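Local atomic coordinates of split-Soret cytochrome c (Desulfovibrio desulfuricans, PDB entry 1H21), a protein that carries electrons through two c-type hemes per subunit and probably a [2Fe-2S] cluster, and may take part in sulfate reduction. Residues Val145-His148 with Ile149-Lys153; Ser168-Cys171 with Gly172-Ala176. All blocks are in the same frame, centred on the assembly; numbering follows the deposited sequence.

Both contacts are local: contact 1 spans the start of helix 147-158 and contact 2 lies within helix 165-192. Neither closes a loop, and they follow one another along the chain without nesting or crossing. Contact 1 comes first, where L146 sits at the N-cap position of helix 147-158 and H148 reaches a heme iron. The chain then turns back into helix 165-192, whose early turns hold contact 2. The two helices touch: S150 OG and R170 NH2 lie 3.0 Å apart, probably hydrogen-bonded, and V151 packs on both R170 and C171. Helix 147-158 thus ties the heme side of the subunit to the inferred iron-sulfur site, for which C147 and C171 are inferred ligands.

Contact 1: residues Val145-His148 with Ile149-Lys153; sequences VLCH and ISVSK. With HEC (heme c), chain H.
The carbonyl oxygen of H148 is gripped twice by S152 one turn on: S152 OG donates to H148 O over 2.7 Å, and S152 N reaches the same H148 O at 3.0 Å. This is the first part of helix 147-158, which begins right after L146 at the N-cap position and carries an axial heme ligand in its first turn. L146 O accepts from S150 N, and C147 O from V151 N, in the i to i+4 pattern.

H148 sends CG anti to its backbone N (chi1 170°), so that the imidazole swings off the helix toward the porphyrin and NE2 meets the iron at 2.0 Å. H233 of the second subunit binds that iron as well, making the heme a joint between the two chains. The iron bond at NE2 and a hydrogen bond from ND1 to K224 O of the second subunit together fix the ring's rotation, while S152 OG, besides its bond to H148, is linked to K224 N of that same subunit. S152 CB lies over one face of the ring, a CH-pi contact 4.2 Å from its centroid, and the heme methine CHC lies beyond the opposite face, offset toward the rim of the ring.

On another side of the helix, C147 SG, beside C86, lies 4.3 Å from V151 CG2; both cysteines are inferred [2Fe-2S] ligands. I149 CD1 reaches the heme methyl CMD, 3.5 Å off, and also approaches L146 CD1. Further along, the extended side chain of K153 runs past the heme propionates, its CG 3.4 Å from HEC O1D.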
loop_
_atom_site.group_PDB
_atom_site.type_symbol
_atom_site.label_atom_id
_atom_site.label_comp_id
_atom_site.label_asym_id
_atom_site.label_seq_id
_atom_site.Cartn_x
_atom_site.Cartn_y
_atom_site.Cartn_z
ATOM N N VAL A 145 -1.123 10.008 -4.405
ATOM C CA VAL A 145 -1.375 8.611 -4.640
ATOM C C VAL A 145 -1.990 8.016 -3.357
ATOM O O VAL A 145 -2.542 6.907 -3.360
ATOM C CB VAL A 145 -0.013 8.004 -5.027
ATOM C CG1 VAL A 145 0.180 6.653 -4.458
ATOM C CG2 VAL A 145 0.135 8.008 -6.540
ATOM N N LEU A 146 -1.982 8.821 -2.295
ATOM C CA LEU A 146 -2.505 8.429 -0.997
ATOM C C LEU A 146 -3.992 8.691 -0.894
ATOM O O LEU A 146 -4.436 9.798 -1.162
ATOM C CB LEU A 146 -1.765 9.191 0.103
ATOM C CG LEU A 146 -0.270 8.886 0.234
ATOM C CD1 LEU A 146 0.318 9.656 1.401
ATOM C CD2 LEU A 146 -0.062 7.368 0.396
ATOM N N CYS A 147 -4.744 7.662 -0.511
ATOM C CA CYS A 147 -6.199 7.700 -0.332
ATOM C C CYS A 147 -6.707 8.816 0.592
ATOM O O CYS A 147 -7.724 9.452 0.312
ATOM C CB CYS A 147 -6.639 6.364 0.253
ATOM S SG CYS A 147 -8.068 5.633 -0.469
ATOM N N HIS A 148 -6.028 9.029 1.718
ATOM C CA HIS A 148 -6.446 10.072 2.648
ATOM C C HIS A 148 -6.479 11.418 1.974
ATOM O O HIS A 148 -7.459 12.146 2.107
ATOM C CB HIS A 148 -5.536 10.207 3.872
ATOM C CG HIS A 148 -5.840 11.433 4.687
ATOM N ND1 HIS A 148 -6.993 11.606 5.416
ATOM C CD2 HIS A 148 -5.175 12.612 4.780
ATOM C CE1 HIS A 148 -6.998 12.852 5.900
ATOM N NE2 HIS A 148 -5.915 13.511 5.546
ATOM N N ILE A 149 -5.383 11.761 1.303
ATOM C CA ILE A 149 -5.262 13.031 0.600
ATOM C C ILE A 149 -6.203 13.175 -0.596
ATOM O O ILE A 149 -6.803 14.217 -0.803
ATOM C CB ILE A 149 -3.824 13.257 0.144
ATOM C CG1 ILE A 149 -2.919 13.285 1.371
ATOM C CG2 ILE A 149 -3.702 14.589 -0.583
ATOM C CD1 ILE A 149 -1.520 13.642 1.071
ATOM N N SER A 150 -6.292 12.127 -1.394
ATOM C CA SER A 150 -7.152 12.098 -2.567
ATOM C C SER A 150 -8.625 12.292 -2.160
ATOM O O SER A 150 -9.288 13.245 -2.601
ATOM C CB SER A 150 -6.950 10.749 -3.288
ATOM O OG SER A 150 -7.822 10.565 -4.387
ATOM N N VAL A 151 -9.126 11.414 -1.295
ATOM C CA VAL A 151 -10.519 11.488 -0.864
ATOM C C VAL A 151 -10.871 12.723 -0.015
ATOM O O VAL A 151 -11.772 13.479 -0.372
ATOM C CB VAL A 151 -10.960 10.182 -0.128
ATOM C CG1 VAL A 151 -12.407 10.297 0.342
ATOM C CG2 VAL A 151 -10.799 8.960 -1.054
ATOM N N SER A 152 -10.158 12.933 1.089
ATOM C CA SER A 152 -10.423 14.064 1.979
ATOM C C SER A 152 -10.481 15.432 1.287
ATOM O O SER A 152 -11.400 16.212 1.542
ATOM C CB SER A 152 -9.418 14.072 3.135
ATOM O OG SER A 152 -9.458 12.830 3.815
ATOM N N LYS A 153 -9.526 15.706 0.396
ATOM C CA LYS A 153 -9.469 16.971 -0.345
ATOM C C LYS A 153 -10.725 17.125 -1.228
ATOM O O LYS A 153 -11.443 18.128 -1.158
ATOM C CB LYS A 153 -8.205 16.985 -1.200
ATOM C CG LYS A 153 -7.811 18.330 -1.744
ATOM C CD LYS A 153 -6.596 18.181 -2.610
ATOM C CE LYS A 153 -6.283 19.485 -3.277
ATOM N NZ LYS A 153 -5.173 19.315 -4.253
HETATM FE FE HEC H . -5.114 14.993 6.591
HETATM C CHA HEC H . -6.332 16.773 4.032
HETATM C CHB HEC H . -7.990 15.593 8.411
HETATM C CHC HEC H . -4.143 12.673 8.881
HETATM C CHD HEC H . -2.022 15.011 5.263
HETATM N NA HEC H . -6.756 16.039 6.268
HETATM C C1A HEC H . -7.167 16.578 5.075
HETATM C C2A HEC H . -8.545 17.035 5.104
HETATM C C3A HEC H . -8.975 16.837 6.421
HETATM C C4A HEC H . -7.846 16.214 7.133
HETATM C CMA HEC H . -10.358 17.101 7.021
HETATM C CAA HEC H . -9.342 17.666 3.947
HETATM C CBA HEC H . -9.267 19.192 3.891
HETATM C CGA HEC H . -8.073 19.747 3.126
HETATM O O1A HEC H . -7.352 20.618 3.656
HETATM O O2A HEC H . -7.882 19.343 1.966
HETATM N NB HEC H . -5.882 14.323 8.333
HETATM C C1B HEC H . -7.064 14.703 8.965
HETATM C C2B HEC H . -7.327 13.889 10.171
HETATM C C3B HEC H . -6.290 12.971 10.212
HETATM C C4B HEC H . -5.388 13.290 9.105
HETATM C CMB HEC H . -8.474 14.051 11.200
HETATM C CAB HEC H . -6.125 11.941 11.155
HETATM C CBB HEC H . -7.152 10.916 11.326
HETATM N NC HEC H . -3.437 13.980 6.888
HETATM C C1C HEC H . -3.226 13.005 7.856
HETATM C C2C HEC H . -1.895 12.442 7.704
HETATM C C3C HEC H . -1.247 13.086 6.642
HETATM C C4C HEC H . -2.233 14.059 6.205
HETATM C CMC HEC H . -1.298 11.384 8.661
HETATM C CAC HEC H . 0.112 12.958 6.250
HETATM C CBC HEC H . 0.756 11.741 5.692
HETATM N ND HEC H . -4.359 15.841 5.061
HETATM C C1D HEC H . -3.027 15.857 4.714
HETATM C C2D HEC H . -2.855 16.569 3.471
HETATM C C3D HEC H . -4.053 16.980 3.033
HETATM C C4D HEC H . -4.995 16.505 4.040
HETATM C CMD HEC H . -1.546 16.766 2.756
HETATM C CAD HEC H . -4.317 17.788 1.750
HETATM C CBD HEC H . -4.327 19.286 2.011
HETATM C CGD HEC H . -4.626 20.097 0.756
HETATM O O1D HEC H . -5.810 20.154 0.332
HETATM O O2D HEC H . -3.660 20.667 0.189
#

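Contact 2: residues Ser168-Cys171 with Gly172-Ala176. Unlike the reference sequence in segment 168-171: C171 (reference Ala).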
loop_
_atom_site.group_PDB
_atom_site.type_symbol
_atom_site.label_atom_id
_atom_site.label_comp_id
_atom_site.label_asym_id
_atom_site.label_seq_id
_atom_site.Cartn_x
_atom_site.Cartn_y
_atom_site.Cartn_z
ATOM N N SER A 168 -18.460 6.981 -2.519
ATOM C CA SER A 168 -18.249 5.561 -2.730
ATOM C C SER A 168 -18.477 5.288 -4.230
ATOM O O SER A 168 -17.906 4.360 -4.791
ATOM C CB SER A 168 -19.180 4.724 -1.862
ATOM O OG SER A 168 -20.503 4.741 -2.347
ATOM N N GLU A 169 -19.315 6.105 -4.873
ATOM C CA GLU A 169 -19.556 5.975 -6.305
ATOM C C GLU A 169 -18.268 6.455 -6.963
ATOM O O GLU A 169 -17.739 5.813 -7.864
ATOM C CB GLU A 169 -20.732 6.857 -6.740
ATOM C CG GLU A 169 -21.027 6.847 -8.248
ATOM C CD GLU A 169 -21.474 5.488 -8.789
ATOM O OE1 GLU A 169 -22.269 4.794 -8.131
ATOM O OE2 GLU A 169 -21.046 5.128 -9.908
ATOM N N ARG A 170 -17.737 7.567 -6.468
ATOM C CA ARG A 170 -16.495 8.137 -6.981
ATOM C C ARG A 170 -15.341 7.139 -6.917
ATOM O O ARG A 170 -14.642 6.945 -7.914
ATOM C CB ARG A 170 -16.096 9.387 -6.190
ATOM C CG ARG A 170 -14.730 9.963 -6.577
ATOM C CD ARG A 170 -14.118 10.689 -5.403
ATOM N NE ARG A 170 -12.791 11.249 -5.660
ATOM C CZ ARG A 170 -11.680 10.817 -5.066
ATOM N NH1 ARG A 170 -11.730 9.808 -4.192
ATOM N NH2 ARG A 170 -10.521 11.421 -5.309
ATOM N N CYS A 171 -15.123 6.523 -5.755
ATOM C CA CYS A 171 -14.018 5.579 -5.640
ATOM C C CYS A 171 -14.219 4.387 -6.566
ATOM O O CYS A 171 -13.256 3.892 -7.161
ATOM C CB CYS A 171 -13.711 5.193 -4.173
ATOM S SG CYS A 171 -12.742 6.499 -3.230
ATOM N N GLY A 172 -15.480 4.050 -6.815
ATOM C CA GLY A 172 -15.802 2.942 -7.703
ATOM C C GLY A 172 -15.397 3.252 -9.133
ATOM O O GLY A 172 -14.882 2.382 -9.843
ATOM N N ARG A 173 -15.611 4.496 -9.557
ATOM C CA ARG A 173 -15.256 4.917 -10.903
ATOM C C ARG A 173 -13.753 5.070 -11.029
ATOM O O ARG A 173 -13.183 4.731 -12.067
ATOM C CB ARG A 173 -15.964 6.225 -11.261
ATOM C CG ARG A 173 -17.494 6.113 -11.165
ATOM C CD ARG A 173 -18.236 7.408 -11.522
ATOM N NE ARG A 173 -19.672 7.298 -11.225
ATOM C CZ ARG A 173 -20.628 8.069 -11.749
ATOM N NH1 ARG A 173 -20.316 9.032 -12.615
ATOM N NH2 ARG A 173 -21.897 7.887 -11.378
ATOM N N LEU A 174 -13.106 5.550 -9.969
ATOM C CA LEU A 174 -11.659 5.718 -9.983
ATOM C C LEU A 174 -11.009 4.363 -10.172
ATOM O O LEU A 174 -9.998 4.242 -10.867
ATOM C CB LEU A 174 -11.160 6.346 -8.689
ATOM C CG LEU A 174 -11.479 7.823 -8.439
ATOM C CD1 LEU A 174 -10.807 8.243 -7.135
ATOM C CD2 LEU A 174 -10.989 8.679 -9.587
ATOM N N THR A 175 -11.601 3.336 -9.575
ATOM C CA THR A 175 -11.073 1.982 -9.734
ATOM C C THR A 175 -10.983 1.633 -11.236
ATOM O O THR A 175 -9.985 1.078 -11.702
ATOM C CB THR A 175 -11.955 0.952 -9.007
ATOM O OG1 THR A 175 -11.944 1.230 -7.604
ATOM C CG2 THR A 175 -11.423 -0.425 -9.210
ATOM N N ALA A 176 -12.003 2.058 -11.984
ATOM C CA ALA A 176 -12.120 1.831 -13.423
ATOM C C ALA A 176 -11.086 2.611 -14.193
ATOM O O ALA A 176 -10.401 2.049 -15.035
ATOM C CB ALA A 176 -13.486 2.211 -13.881
#
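Helix 165-192 carries C171, an inferred ligand of the [2Fe-2S] cluster, and the contact joins two successive turns around that cysteine.

On one side of the helix E169 and R173, four residues apart, form a salt bridge. E169 OE2 takes R173 NE at 2.9 Å with its anti lone pair, close to the guanidinium plane, while R173 NH2 adds a weak bond to the same oxygen. The carboxylate and guanidinium planes stand 82° apart. A bend at chi2 of E169 (64°) curls its carboxylate back to the arginine; E169 OE2 is also bonded to Y34 OH, and E169 OE1 to the backbone N of V133.

R170 and L174 make the next pair. L174 CD1 sits over the centre of one face of the R170 guanidinium, 3.4 Å from CZ. That group also has a cation-pi contact with W154, and its NH2 is hydrogen-bonded to S150 OG. C171 O accepts two bonds from T175, where OG1 and the backbone N, each 3.0 Å from C171 O, approach from opposite faces of the carbonyl plane.

Helix 147-158 packs against R170 and C171 through V151, helix 26-38 meets S168, E169, R173 and T175, and helix 44-60 brings C44 and A48 against T175.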